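Local coordinates for peptidase S9 prolyl oligopeptidase catalytic domain-containing protein (Pyrococcus horikoshii, PDB 4HXF), which acts as a self-compartmentalising hexameric serine protease, an acylaminoacyl peptidase of the prolyl oligopeptidase family with a beta-propeller and an alpha/beta-hydrolase domain, at residues R457-I465 / F596-K605; G485-Y493 / I541-C549. All coordinates share one frame; numbering follows the deposited sequence.

Both contacts belong to the alpha/beta-hydrolase domain, and their centres lie about 18 Å apart. They share one mixed sheet, in which strands 460-465, 484-488 and 538-543 run parallel in that order. Contact 1 lays helix 586-605 against the first of these strands. Contact 2 joins the other two and the loops that follow them. Along the chain, both segments of contact 2 fall between the two segments of contact 1. The two meet at strand 484-488: Gly464 O and Glu488 N are 3.0 Å apart, a probable hydrogen bond, and Phe600 packs on Ile486. Contact 1 is thus part of the layering of the domain, while contact 2 reaches the inhibitor pocket.

Contact 1: R457-I465 / F596-K605; sequences RERIGITGI and FMEFFERKLK
Arg459 and Leu604 meet at the turn leading into strand 460-465, which packs against helix 596-605. This is the helix-on-sheet layering of the alpha/beta-hydrolase fold. The two axes are 8.9 Å apart and run roughly antiparallel, at 146°. The Arg459 chain bends at chi3 (-71°) and brings its guanidinium to the end of the segment 596-605. There NH1 donates to Lys605 O at 2.9 Å, on a lone pair in the carbonyl plane. NE of the same group forms a salt bridge with Asp456, so more than one nitrogen of the guanidinium is engaged. An alanine here would remove these grips and is likely to leave the Lys605 carbonyl without this donor and Asp456 without its charged mate. Next along the strand comes Gly461. Leu604 reaches over its backbone, with CD1 3.5 Å from Gly461 N. A CB on Gly461 would come too close to Leu604 CD2 and lie tight against Phe600 CE2. Phe600 comes down edge first: CZ is 4.0 Å from Thr463 CB, which lies near the ring plane. Its CD1 also sits over one face of the Phe596 ring, nearer the edge than the middle. Thr463 and Phe596 reach for each other across the interface. With OG1 placed opposite the Thr463 backbone N (chi1 -173°), the hydroxyl comes within 3.6 Å of Phe596 CE1 and is also hydrogen-bonded to Ile486 O.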
loop_
_atom_site.group_PDB
_atom_site.type_symbol
_atom_site.label_atom_id
_atom_site.label_comp_id
_atom_site.label_asym_id
_atom_site.label_seq_id
_atom_site.Cartn_x
_atom_site.Cartn_y
_atom_site.Cartn_z
ATOM N N ARG A 457 56.209 -9.655 -22.852
ATOM C CA ARG A 457 56.844 -8.926 -21.782
ATOM C C ARG A 457 56.485 -7.466 -21.773
ATOM O O ARG A 457 56.655 -6.832 -20.745
ATOM C CB ARG A 457 58.389 -9.041 -21.895
ATOM C CG ARG A 457 59.016 -10.395 -21.723
ATOM C CD ARG A 457 60.492 -10.395 -22.181
ATOM N NE ARG A 457 61.259 -11.537 -21.654
ATOM C CZ ARG A 457 61.076 -12.804 -22.024
ATOM N NH1 ARG A 457 61.812 -13.783 -21.468
ATOM N NH2 ARG A 457 60.151 -13.106 -22.929
ATOM N N GLU A 458 56.051 -6.904 -22.903
ATOM C CA GLU A 458 55.670 -5.546 -22.997
ATOM C C GLU A 458 54.206 -5.285 -22.600
ATOM O O GLU A 458 53.768 -4.147 -22.562
ATOM C CB GLU A 458 55.949 -4.993 -24.423
ATOM C CG GLU A 458 57.465 -4.912 -24.669
ATOM C CD GLU A 458 58.253 -4.109 -23.572
ATOM O OE1 GLU A 458 57.822 -2.950 -23.113
ATOM O OE2 GLU A 458 59.302 -4.690 -23.102
ATOM N N ARG A 459 53.435 -6.339 -22.282
ATOM C CA ARG A 459 52.044 -6.130 -21.840
ATOM C C ARG A 459 51.756 -7.029 -20.634
ATOM O O ARG A 459 50.912 -7.941 -20.691
ATOM C CB ARG A 459 51.059 -6.424 -22.973
ATOM C CG ARG A 459 51.105 -5.396 -24.153
ATOM C CD ARG A 459 50.013 -5.757 -25.164
ATOM N NE ARG A 459 50.389 -6.977 -25.864
ATOM C CZ ARG A 459 49.557 -7.786 -26.493
ATOM N NH1 ARG A 459 48.270 -7.526 -26.580
ATOM N NH2 ARG A 459 50.045 -8.850 -27.082
ATOM N N ILE A 460 52.406 -6.691 -19.513
ATOM C CA ILE A 460 52.182 -7.360 -18.222
ATOM C C ILE A 460 51.436 -6.422 -17.286
ATOM O O ILE A 460 51.883 -5.292 -17.091
ATOM C CB ILE A 460 53.480 -7.764 -17.556
ATOM C CG1 ILE A 460 54.322 -8.627 -18.552
ATOM C CG2 ILE A 460 53.162 -8.592 -16.253
ATOM C CD1 ILE A 460 55.720 -9.003 -17.967
ATOM N N GLY A 461 50.317 -6.881 -16.749
ATOM C CA GLY A 461 49.560 -6.120 -15.764
ATOM C C GLY A 461 49.555 -6.881 -14.458
ATOM O O GLY A 461 50.016 -8.055 -14.383
ATOM N N ILE A 462 49.048 -6.268 -13.413
ATOM C CA ILE A 462 49.011 -6.829 -12.095
ATOM C C ILE A 462 47.768 -6.421 -11.368
ATOM O O ILE A 462 47.191 -5.326 -11.576
ATOM C CB ILE A 462 50.262 -6.438 -11.286
ATOM C CG1 ILE A 462 50.339 -7.194 -9.974
ATOM C CG2 ILE A 462 50.416 -4.881 -11.179
ATOM C CD1 ILE A 462 51.739 -7.088 -9.306
ATOM N N THR A 463 47.184 -7.358 -10.644
ATOM C CA THR A 463 45.975 -7.098 -9.866
ATOM C C THR A 463 45.942 -7.904 -8.555
ATOM O O THR A 463 46.561 -8.962 -8.482
ATOM C CB THR A 463 44.706 -7.419 -10.694
ATOM O OG1 THR A 463 43.506 -7.023 -10.014
ATOM C CG2 THR A 463 44.599 -8.957 -11.105
ATOM N N GLY A 464 45.210 -7.418 -7.580
ATOM C CA GLY A 464 44.914 -8.128 -6.385
ATOM C C GLY A 464 43.971 -7.436 -5.508
ATOM O O GLY A 464 43.688 -6.230 -5.703
ATOM N N ILE A 465 43.392 -8.175 -4.599
ATOM C CA ILE A 465 42.485 -7.668 -3.589
ATOM C C ILE A 465 43.136 -7.744 -2.209
ATOM O O ILE A 465 43.864 -8.716 -1.878
ATOM C CB ILE A 465 41.193 -8.519 -3.546
ATOM C CG1 ILE A 465 40.522 -8.610 -4.923
ATOM C CG2 ILE A 465 40.190 -8.078 -2.483
ATOM C CD1 ILE A 465 39.486 -9.744 -5.076
ATOM N N PHE A 596 36.369 -4.834 -14.456
ATOM C CA PHE A 596 37.647 -5.470 -14.366
ATOM C C PHE A 596 38.089 -5.881 -15.763
ATOM O O PHE A 596 39.218 -5.589 -16.205
ATOM C CB PHE A 596 37.489 -6.678 -13.456
ATOM C CG PHE A 596 38.753 -7.508 -13.196
ATOM C CD1 PHE A 596 39.473 -7.348 -12.023
ATOM C CD2 PHE A 596 39.144 -8.521 -14.075
ATOM C CE1 PHE A 596 40.609 -8.091 -11.776
ATOM C CE2 PHE A 596 40.231 -9.326 -13.802
ATOM C CZ PHE A 596 41.004 -9.062 -12.668
ATOM N N MET A 597 37.229 -6.581 -16.492
ATOM C CA MET A 597 37.658 -7.073 -17.782
ATOM C C MET A 597 37.878 -5.928 -18.763
ATOM O O MET A 597 38.865 -5.973 -19.511
ATOM C CB MET A 597 36.739 -8.228 -18.313
ATOM C CG MET A 597 35.332 -7.867 -18.639
ATOM S SD MET A 597 34.173 -9.343 -18.589
ATOM C CE MET A 597 33.710 -9.095 -20.276
ATOM N N GLU A 598 37.027 -4.923 -18.737
ATOM C CA GLU A 598 37.211 -3.834 -19.673
ATOM C C GLU A 598 38.399 -2.937 -19.421
ATOM O O GLU A 598 39.037 -2.468 -20.360
ATOM C CB GLU A 598 35.953 -2.970 -19.788
ATOM C CG GLU A 598 34.772 -3.704 -20.426
ATOM C CD GLU A 598 35.094 -4.234 -21.822
ATOM O OE1 GLU A 598 35.762 -3.473 -22.596
ATOM O OE2 GLU A 598 34.744 -5.431 -22.135
ATOM N N PHE A 599 38.765 -2.762 -18.166
ATOM C CA PHE A 599 39.991 -1.990 -17.828
ATOM C C PHE A 599 41.206 -2.667 -18.404
ATOM O O PHE A 599 42.011 -2.063 -19.074
ATOM C CB PHE A 599 40.112 -1.730 -16.355
ATOM C CG PHE A 599 41.116 -0.684 -16.011
ATOM C CD1 PHE A 599 40.774 0.660 -16.174
ATOM C CD2 PHE A 599 42.416 -1.033 -15.596
ATOM C CE1 PHE A 599 41.695 1.637 -15.833
ATOM C CE2 PHE A 599 43.356 -0.047 -15.363
ATOM C CZ PHE A 599 42.983 1.291 -15.460
ATOM N N PHE A 600 41.316 -4.001 -18.253
ATOM C CA PHE A 600 42.447 -4.686 -18.858
ATOM C C PHE A 600 42.381 -4.726 -20.380
ATOM O O PHE A 600 43.396 -4.525 -21.023
ATOM C CB PHE A 600 42.614 -6.119 -18.300
ATOM C CG PHE A 600 43.336 -6.169 -16.972
ATOM C CD1 PHE A 600 42.771 -6.784 -15.857
ATOM C CD2 PHE A 600 44.560 -5.508 -16.780
ATOM C CE1 PHE A 600 43.508 -6.932 -14.668
ATOM C CE2 PHE A 600 45.225 -5.550 -15.513
ATOM C CZ PHE A 600 44.674 -6.255 -14.492
ATOM N N GLU A 601 41.177 -4.887 -20.973
ATOM C CA GLU A 601 41.016 -4.826 -22.441
ATOM C C GLU A 601 41.567 -3.474 -22.974
ATOM O O GLU A 601 42.195 -3.476 -24.015
ATOM C CB GLU A 601 39.543 -4.981 -22.809
ATOM C CG GLU A 601 39.018 -6.457 -22.631
ATOM C CD GLU A 601 39.571 -7.394 -23.666
ATOM O OE1 GLU A 601 40.526 -8.060 -23.401
ATOM O OE2 GLU A 601 39.096 -7.357 -24.772
ATOM N N ARG A 602 41.235 -2.393 -22.274
ATOM C CA ARG A 602 41.462 -1.042 -22.756
ATOM C C ARG A 602 42.749 -0.386 -22.266
ATOM O O ARG A 602 43.075 0.758 -22.759
ATOM C CB ARG A 602 40.231 -0.160 -22.507
ATOM C CG ARG A 602 38.978 -0.658 -23.226
ATOM C CD ARG A 602 37.703 -0.094 -22.655
ATOM N NE ARG A 602 36.537 -0.693 -23.282
ATOM C CZ ARG A 602 35.881 -0.244 -24.356
ATOM N NH1 ARG A 602 36.240 0.848 -25.021
ATOM N NH2 ARG A 602 34.773 -0.926 -24.745
ATOM N N LYS A 603 43.462 -1.039 -21.316
ATOM C CA LYS A 603 44.653 -0.477 -20.790
ATOM C C LYS A 603 45.857 -1.403 -20.910
ATOM O O LYS A 603 47.021 -0.951 -20.897
ATOM C CB LYS A 603 44.436 -0.008 -19.319
ATOM C CG LYS A 603 43.356 1.091 -19.225
ATOM C CD LYS A 603 43.716 2.418 -19.785
ATOM C CE LYS A 603 42.490 3.298 -19.830
ATOM N NZ LYS A 603 42.774 4.573 -20.502
ATOM N N LEU A 604 45.587 -2.683 -20.994
ATOM C CA LEU A 604 46.642 -3.691 -21.029
ATOM C C LEU A 604 46.769 -4.378 -22.406
ATOM O O LEU A 604 47.835 -4.317 -23.047
ATOM C CB LEU A 604 46.513 -4.762 -19.912
ATOM C CG LEU A 604 47.593 -5.814 -19.890
ATOM C CD1 LEU A 604 49.000 -5.255 -19.569
ATOM C CD2 LEU A 604 47.253 -6.930 -18.877
ATOM N N LYS A 605 45.693 -4.998 -22.873
ATOM C CA LYS A 605 45.760 -5.685 -24.157
ATOM C C LYS A 605 46.087 -4.680 -25.287
ATOM O O LYS A 605 46.919 -4.964 -26.184
ATOM C CB LYS A 605 44.386 -6.356 -24.402
ATOM C CG LYS A 605 44.341 -7.127 -25.697
ATOM C CD LYS A 605 42.990 -7.768 -25.998
ATOM C CE LYS A 605 42.847 -9.167 -25.274
ATOM N NZ LYS A 605 41.421 -9.702 -25.281
#

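Contact 2: G485-Y493 / I541-C549; sequences GISENGISY and IHSLEDYRC. With Y3A (N-[(benzyloxy)carbonyl]glycyl-N-[(2S,3R)-4-chloro-3-hydroxy-1-phenylbutan-2-yl]glycinamide), chain B.
Glu488 and Ile541 form a parallel beta bridge between strands 485-488 and 541-543, whose axes run 14° apart. Two backbone hydrogen bonds flank it. Ile541 N donates to Ser487 O, and Asn489 N donates to Ile541 O at 2.8 Å. The Glu488 CA-H also points at Ile541 O. After Glu488 the first strand ends, and Asn489 takes a left-handed backbone conformation. Gly490 O is buried here with no polar partner.

The Glu488 and Ile541 side chains run alongside each other off the same face of the sheet. Ile541 CD1 is 3.8 Å from Glu488 OE1, an oxygen held by a salt bridge to Arg592. Ile541 CD1 also touches Ile486 CG2.

Asn489 ties its own loop to residues 543-546 through its amide. ND2 donates to Asp546 OD2 at 2.8 Å, on the anti lone pair, and to Ser543 OG at 3.0 Å. Ser543 OG is itself hydrogen-bonded to Gly576 O. Both acceptors lie near the amide plane, and the amide and carboxylate planes are 24° apart. The two bonds limit rotation of the amide. ND2 also lies 4.0 Å above the centre of the His542 ring. Asp546 CG stands opposite its own backbone N (chi1 -176°), which directs OD2 to Asn489. OD1 accepts from Cys549 N at 2.8 Å in an Asx motif.

Cys549 SG packs on Ile491 CD1, and both touch the inhibitor. Arg548 NH2 donates to inhibitor O3 at 2.8 Å, nearly in the guanidinium plane.

Asp546 OD2 is also hydrogen-bonded to His578 ND1. Together with Ser466, probably on a nucleophile elbow, this is consistent with the Ser-His-Asp catalytic triad of the alpha/beta-hydrolase fold, its acid carried by the loop after strand 538-543.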
loop_
_atom_site.group_PDB
_atom_site.type_symbol
_atom_site.label_atom_id
_atom_site.label_comp_id
_atom_site.label_asym_id
_atom_site.label_seq_id
_atom_site.Cartn_x
_atom_site.Cartn_y
_atom_site.Cartn_z
ATOM N N GLY A 485 47.389 -1.681 -13.745
ATOM C CA GLY A 485 47.047 -2.274 -12.491
ATOM C C GLY A 485 45.594 -2.159 -12.127
ATOM O O GLY A 485 44.922 -1.150 -12.520
ATOM N N ILE A 486 45.072 -3.160 -11.426
ATOM C CA ILE A 486 43.739 -3.096 -10.780
ATOM C C ILE A 486 43.946 -3.430 -9.347
ATOM O O ILE A 486 44.243 -4.596 -9.003
ATOM C CB ILE A 486 42.655 -3.969 -11.455
ATOM C CG1 ILE A 486 42.516 -3.622 -12.969
ATOM C CG2 ILE A 486 41.340 -3.790 -10.659
ATOM C CD1 ILE A 486 41.346 -4.364 -13.630
ATOM N N SER A 487 43.809 -2.435 -8.476
ATOM C CA SER A 487 44.015 -2.640 -7.022
ATOM C C SER A 487 42.678 -2.544 -6.318
ATOM O O SER A 487 41.978 -1.542 -6.448
ATOM C CB SER A 487 44.920 -1.527 -6.520
ATOM O OG SER A 487 44.918 -1.392 -5.092
ATOM N N GLU A 488 42.332 -3.536 -5.530
ATOM C CA GLU A 488 40.975 -3.601 -4.919
ATOM C C GLU A 488 41.084 -3.753 -3.420
ATOM O O GLU A 488 41.852 -4.541 -2.887
ATOM C CB GLU A 488 40.188 -4.767 -5.456
ATOM C CG GLU A 488 40.316 -4.998 -6.922
ATOM C CD GLU A 488 39.274 -5.951 -7.436
ATOM O OE1 GLU A 488 38.126 -5.863 -6.903
ATOM O OE2 GLU A 488 39.637 -6.829 -8.302
ATOM N N ASN A 489 40.340 -2.899 -2.705
ATOM C CA ASN A 489 40.150 -3.048 -1.285
ATOM C C ASN A 489 41.510 -3.262 -0.581
ATOM O O ASN A 489 41.670 -4.131 0.277
ATOM C CB ASN A 489 39.160 -4.164 -0.956
ATOM C CG ASN A 489 37.779 -3.874 -1.461
ATOM O OD1 ASN A 489 37.523 -4.014 -2.708
ATOM N ND2 ASN A 489 36.880 -3.455 -0.554
ATOM N N GLY A 490 42.472 -2.421 -0.989
ATOM C CA GLY A 490 43.893 -2.577 -0.679
ATOM C C GLY A 490 44.407 -1.808 0.519
ATOM O O GLY A 490 43.668 -1.366 1.308
ATOM N N ILE A 491 45.697 -1.719 0.620
ATOM C CA ILE A 491 46.394 -0.806 1.497
ATOM C C ILE A 491 47.353 0.053 0.720
ATOM O O ILE A 491 48.127 -0.430 -0.069
ATOM C CB ILE A 491 47.177 -1.607 2.597
ATOM C CG1 ILE A 491 46.278 -2.517 3.401
ATOM C CG2 ILE A 491 47.934 -0.605 3.515
ATOM C CD1 ILE A 491 46.384 -4.010 2.941
ATOM N N SER A 492 47.238 1.353 0.960
ATOM C CA SER A 492 48.185 2.383 0.554
ATOM C C SER A 492 48.989 2.992 1.725
ATOM O O SER A 492 50.079 3.491 1.430
ATOM C CB SER A 492 47.615 3.532 -0.312
ATOM O OG SER A 492 46.663 4.305 0.375
ATOM N N TYR A 493 48.434 2.989 2.933
ATOM C CA TYR A 493 49.114 3.527 4.068
ATOM C C TYR A 493 48.924 2.749 5.316
ATOM O O TYR A 493 47.799 2.698 5.878
ATOM C CB TYR A 493 48.696 5.015 4.280
ATOM C CG TYR A 493 49.417 5.828 5.328
ATOM C CD1 TYR A 493 50.699 5.423 5.828
ATOM C CD2 TYR A 493 48.964 7.034 5.775
ATOM C CE1 TYR A 493 51.388 6.156 6.754
ATOM C CE2 TYR A 493 49.643 7.773 6.690
ATOM C CZ TYR A 493 50.865 7.344 7.222
ATOM O OH TYR A 493 51.559 8.104 8.075
ATOM N N ILE A 541 39.448 -0.127 -6.925
ATOM C CA ILE A 541 38.096 -0.559 -6.620
ATOM C C ILE A 541 38.008 -0.625 -5.131
ATOM O O ILE A 541 38.897 -1.222 -4.468
ATOM C CB ILE A 541 37.826 -1.961 -7.231
ATOM C CG1 ILE A 541 37.825 -1.894 -8.741
ATOM C CG2 ILE A 541 36.443 -2.463 -6.734
ATOM C CD1 ILE A 541 37.713 -3.179 -9.559
ATOM N N HIS A 542 36.912 -0.111 -4.573
ATOM C CA HIS A 542 36.670 -0.173 -3.144
ATOM C C HIS A 542 35.190 -0.309 -2.891
ATOM O O HIS A 542 34.388 -0.245 -3.802
ATOM C CB HIS A 542 37.194 1.046 -2.418
ATOM C CG HIS A 542 37.768 0.700 -1.058
ATOM N ND1 HIS A 542 39.122 0.403 -0.882
ATOM C CD2 HIS A 542 37.147 0.527 0.200
ATOM C CE1 HIS A 542 39.313 0.114 0.422
ATOM N NE2 HIS A 542 38.143 0.106 1.064
ATOM N N SER A 543 34.819 -0.750 -1.672
ATOM C CA SER A 543 33.440 -0.844 -1.306
ATOM C C SER A 543 33.214 -0.206 0.017
ATOM O O SER A 543 34.092 -0.205 0.892
ATOM C CB SER A 543 33.052 -2.312 -1.227
ATOM O OG SER A 543 33.887 -3.043 -0.367
ATOM N N LEU A 544 32.045 0.350 0.200
ATOM C CA LEU A 544 31.787 1.250 1.387
ATOM C C LEU A 544 31.605 0.566 2.709
ATOM O O LEU A 544 31.597 1.215 3.746
ATOM C CB LEU A 544 30.620 2.187 1.181
ATOM C CG LEU A 544 30.915 3.333 0.187
ATOM C CD1 LEU A 544 29.657 4.263 0.021
ATOM C CD2 LEU A 544 32.126 4.168 0.627
ATOM N N GLU A 545 31.452 -0.767 2.707
ATOM C CA GLU A 545 31.259 -1.478 3.972
ATOM C C GLU A 545 32.485 -2.317 4.297
ATOM O O GLU A 545 32.417 -3.240 5.138
ATOM C CB GLU A 545 29.937 -2.287 3.966
ATOM C CG GLU A 545 28.709 -1.443 3.732
ATOM C CD GLU A 545 27.455 -2.311 3.516
ATOM O OE1 GLU A 545 27.345 -3.092 2.562
ATOM O OE2 GLU A 545 26.612 -2.225 4.400
ATOM N N ASP A 546 33.592 -2.077 3.587
ATOM C CA ASP A 546 34.848 -2.772 3.885
ATOM C C ASP A 546 35.535 -2.105 5.107
ATOM O O ASP A 546 36.007 -0.946 5.030
ATOM C CB ASP A 546 35.834 -2.755 2.723
ATOM C CG ASP A 546 37.087 -3.574 3.031
ATOM O OD1 ASP A 546 37.346 -3.940 4.204
ATOM O OD2 ASP A 546 37.767 -3.999 2.058
ATOM N N TYR A 547 35.421 -2.747 6.263
ATOM C CA TYR A 547 36.080 -2.231 7.478
ATOM C C TYR A 547 37.432 -2.866 7.757
ATOM O O TYR A 547 38.146 -2.465 8.706
ATOM C CB TYR A 547 35.164 -2.311 8.673
ATOM C CG TYR A 547 33.787 -1.663 8.368
ATOM C CD1 TYR A 547 32.616 -2.329 8.683
ATOM C CD2 TYR A 547 33.710 -0.460 7.718
ATOM C CE1 TYR A 547 31.404 -1.766 8.357
ATOM C CE2 TYR A 547 32.452 0.101 7.381
ATOM C CZ TYR A 547 31.318 -0.583 7.726
ATOM O OH TYR A 547 30.041 -0.086 7.382
ATOM N N ARG A 548 37.770 -3.883 6.988
ATOM C CA ARG A 548 39.072 -4.517 7.042
ATOM C C ARG A 548 40.175 -3.680 6.427
ATOM O O ARG A 548 41.218 -3.530 7.002
ATOM C CB ARG A 548 39.012 -5.870 6.328
ATOM C CG ARG A 548 40.291 -6.712 6.323
ATOM C CD ARG A 548 40.918 -7.023 7.723
ATOM N NE ARG A 548 39.884 -7.349 8.659
ATOM C CZ ARG A 548 39.247 -8.511 8.708
ATOM N NH1 ARG A 548 38.160 -8.659 9.485
ATOM N NH2 ARG A 548 39.740 -9.541 8.000
ATOM N N CYS A 549 39.828 -3.089 5.267
ATOM C CA CYS A 549 40.622 -2.093 4.580
ATOM C C CYS A 549 39.642 -0.957 4.277
ATOM O O CYS A 549 38.967 -0.948 3.217
ATOM C CB CYS A 549 41.267 -2.587 3.311
ATOM S SG CYS A 549 42.448 -3.963 3.601
HETATM N N3 Y3A B . 42.800 -12.004 7.430
HETATM C CA3 Y3A B . 43.845 -11.010 7.117
HETATM C C3 Y3A B . 43.126 -9.910 6.329
HETATM O O3 Y3A B . 41.937 -9.667 6.309
HETATM C C4 Y3A B . 42.989 -8.869 3.094
HETATM O O4 Y3A B . 44.081 -9.543 2.584
HETATM C CA4 Y3A B . 43.411 -8.214 4.398
HETATM N N4 Y3A B . 44.017 -9.298 5.216
HETATM C CB4 Y3A B . 44.614 -7.230 4.304
HETATM C CG4 Y3A B . 45.003 -6.628 5.614
HETATM C CD1 Y3A B . 44.189 -5.784 6.384
HETATM C CD2 Y3A B . 46.287 -6.847 6.095
HETATM C CE1 Y3A B . 44.594 -5.223 7.582
HETATM C CE2 Y3A B . 46.708 -6.300 7.298
HETATM C CZ4 Y3A B . 45.868 -5.528 8.039
HETATM C C15 Y3A B . 41.542 -9.487 3.078
#